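Local coordinates for protein putative esterase (Uncultured bacterium, PDB 7C4D) that probably hydrolyses carboxylic ester bonds as a marine bacterial esterase of the alpha/beta hydrolase fold, at residues L175-R180 / R187-I192. Numbering follows the deposited sequence.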
loop_
_atom_site.group_PDB
_atom_site.type_symbol
_atom_site.label_atom_id
_atom_site.label_comp_id
_atom_site.label_asym_id
_atom_site.label_seq_id
_atom_site.Cartn_x
_atom_site.Cartn_y
_atom_site.Cartn_z
ATOM N N LEU A 175 -4.423 14.846 0.981
ATOM C CA LEU A 175 -5.323 15.654 1.786
ATOM C C LEU A 175 -6.436 14.793 2.373
ATOM O O LEU A 175 -7.237 15.279 3.178
ATOM C CB LEU A 175 -5.951 16.740 0.902
ATOM C CG LEU A 175 -5.176 18.042 0.711
ATOM C CD1 LEU A 175 -5.899 18.924 -0.287
ATOM C CD2 LEU A 175 -4.978 18.779 2.030
ATOM N N LYS A 176 -6.533 13.529 1.941
ATOM C CA LYS A 176 -7.480 12.681 2.640
ATOM C C LYS A 176 -6.927 12.365 4.021
ATOM O O LYS A 176 -7.654 11.772 4.810
ATOM C CB LYS A 176 -7.745 11.376 1.888
ATOM C CG LYS A 176 -8.714 11.484 0.735
ATOM C CD LYS A 176 -8.548 10.288 -0.158
ATOM C CE LYS A 176 -8.784 10.615 -1.613
ATOM N NZ LYS A 176 -8.405 9.469 -2.476
ATOM N N ASN A 177 -5.663 12.754 4.301
ATOM C CA ASN A 177 -5.000 12.400 5.556
ATOM C C ASN A 177 -5.144 13.490 6.607
ATOM O O ASN A 177 -4.728 13.311 7.763
ATOM C CB ASN A 177 -3.525 12.090 5.372
ATOM C CG ASN A 177 -3.365 10.732 4.738
ATOM O OD1 ASN A 177 -3.543 9.715 5.404
ATOM N ND2 ASN A 177 -3.108 10.717 3.445
ATOM N N ILE A 178 -5.724 14.613 6.186
ATOM C CA ILE A 178 -5.991 15.663 7.153
ATOM C C ILE A 178 -7.433 15.540 7.667
ATOM O O ILE A 178 -8.359 15.422 6.887
ATOM C CB ILE A 178 -5.562 17.033 6.582
ATOM C CG1 ILE A 178 -5.194 18.023 7.687
ATOM C CG2 ILE A 178 -6.547 17.594 5.561
ATOM C CD1 ILE A 178 -3.995 18.863 7.354
ATOM N N GLU A 179 -7.607 15.488 8.993
ATOM C CA GLU A 179 -8.897 15.290 9.640
ATOM C C GLU A 179 -9.170 16.437 10.618
ATOM O O GLU A 179 -8.275 17.244 10.867
ATOM C CB GLU A 179 -8.894 13.950 10.376
ATOM C CG GLU A 179 -7.789 13.821 11.412
ATOM C CD GLU A 179 -8.115 12.873 12.558
ATOM O OE1 GLU A 179 -9.167 12.211 12.493
ATOM O OE2 GLU A 179 -7.320 12.796 13.515
ATOM N N ARG A 180 -10.401 16.504 11.162
ATOM C CA ARG A 180 -10.789 17.473 12.187
ATOM C C ARG A 180 -10.516 16.876 13.569
ATOM O O ARG A 180 -10.715 15.678 13.769
ATOM C CB ARG A 180 -12.274 17.838 12.054
ATOM C CG ARG A 180 -12.576 19.333 12.064
ATOM C CD ARG A 180 -12.715 19.952 10.679
ATOM N NE ARG A 180 -14.081 19.955 10.152
ATOM C CZ ARG A 180 -14.423 20.026 8.861
ATOM N NH1 ARG A 180 -13.495 20.088 7.919
ATOM N NH2 ARG A 180 -15.699 20.014 8.510
ATOM N N ARG A 187 -5.596 18.418 11.952
ATOM C CA ARG A 187 -4.441 17.605 12.306
ATOM C C ARG A 187 -4.194 16.547 11.232
ATOM O O ARG A 187 -5.110 16.145 10.515
ATOM C CB ARG A 187 -4.640 16.940 13.670
ATOM C CG ARG A 187 -5.985 16.248 13.843
ATOM C CD ARG A 187 -6.015 15.408 15.102
ATOM N NE ARG A 187 -5.196 14.216 14.930
ATOM C CZ ARG A 187 -4.423 13.676 15.869
ATOM N NH1 ARG A 187 -3.718 12.589 15.601
ATOM N NH2 ARG A 187 -4.344 14.228 17.069
ATOM N N TRP A 188 -2.938 16.103 11.125
ATOM C CA TRP A 188 -2.623 14.933 10.326
ATOM C C TRP A 188 -3.052 13.699 11.107
ATOM O O TRP A 188 -2.759 13.592 12.291
ATOM C CB TRP A 188 -1.131 14.868 10.000
ATOM C CG TRP A 188 -0.646 15.965 9.103
ATOM C CD1 TRP A 188 0.185 16.998 9.437
ATOM C CD2 TRP A 188 -0.955 16.133 7.705
ATOM N NE1 TRP A 188 0.410 17.792 8.343
ATOM C CE2 TRP A 188 -0.274 17.293 7.265
ATOM C CE3 TRP A 188 -1.728 15.425 6.782
ATOM C CZ2 TRP A 188 -0.367 17.761 5.952
ATOM C CZ3 TRP A 188 -1.793 15.876 5.478
ATOM C CH2 TRP A 188 -1.136 17.036 5.068
ATOM N N LYS A 189 -3.727 12.758 10.438
ATOM C CA LYS A 189 -4.039 11.516 11.128
ATOM C C LYS A 189 -2.890 10.526 10.985
ATOM O O LYS A 189 -2.830 9.574 11.756
ATOM C CB LYS A 189 -5.368 10.900 10.670
ATOM C CG LYS A 189 -5.453 10.499 9.208
ATOM C CD LYS A 189 -6.863 10.597 8.682
ATOM C CE LYS A 189 -7.134 9.637 7.550
ATOM N NZ LYS A 189 -8.525 9.777 7.080
ATOM N N ILE A 190 -2.022 10.742 9.989
ATOM C CA ILE A 190 -0.841 9.910 9.742
ATOM C C ILE A 190 0.383 10.379 10.540
ATOM O O ILE A 190 0.632 11.569 10.678
ATOM C CB ILE A 190 -0.518 9.867 8.236
ATOM C CG1 ILE A 190 -0.490 11.268 7.624
ATOM C CG2 ILE A 190 -1.494 8.956 7.512
ATOM C CD1 ILE A 190 0.156 11.325 6.260
ATOM N N ASN A 191 1.200 9.415 10.975
ATOM C CA ASN A 191 2.443 9.654 11.693
ATOM C C ASN A 191 3.569 10.019 10.728
ATOM O O ASN A 191 4.437 9.188 10.427
ATOM C CB ASN A 191 2.812 8.430 12.521
ATOM C CG ASN A 191 3.907 8.671 13.534
ATOM O OD1 ASN A 191 4.531 9.725 13.531
ATOM N ND2 ASN A 191 4.140 7.682 14.384
ATOM N N ILE A 192 3.514 11.265 10.231
ATOM C CA ILE A 192 4.476 11.830 9.294
ATOM C C ILE A 192 5.906 11.697 9.833
ATOM O O ILE A 192 6.841 11.457 9.078
ATOM C CB ILE A 192 4.094 13.289 8.974
ATOM C CG1 ILE A 192 2.600 13.379 8.650
ATOM C CG2 ILE A 192 4.983 13.906 7.901
ATOM C CD1 ILE A 192 2.244 14.316 7.537
#
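Ile178 lays its CD1 methyl over the centre of the six-membered ring of Trp188, 3.9 Å from the centroid, a CH-pi contact across a non-hydrogen-bonded antiparallel pair. CG1, anti to the backbone N (chi1 -153°), helps bring the methyl over the ring; Ile192 CD1 meets the opposite face. A branched aliphatic chain and a broad flat ring suit this apolar side of the hairpin 178-180/186-188.

The other side is charged. Glu179 and Arg187 form the hydrogen-bonded pair, the N-H of Glu179 donating to Arg187 O at 3.0 Å and Arg187 N returning a bond to Glu179 O. Their side chains run alongside each other, and Glu179 OE2 meets Arg187 NE at 2.9 Å in a salt bridge, with carboxylate and guanidinium planes 84° apart. Just beyond the strands, Lys189, long and flexible, stretches past Asn177 O until its NZ hydrogen-bonds to Lys176 O at 3.1 Å, while its backbone N hydrogen-bonds to Asn177 O, almost straight at 173°. Asn177 packs CB against Ile190, and its ND2 binds Tyr33 O and Leu174 O.

The chemistry thus divides by face: Ile178 and Trp188 also meet apolar Ile157 and Leu143 of neighbouring helices, whereas Glu179 and Arg187 probably offset each other's charge.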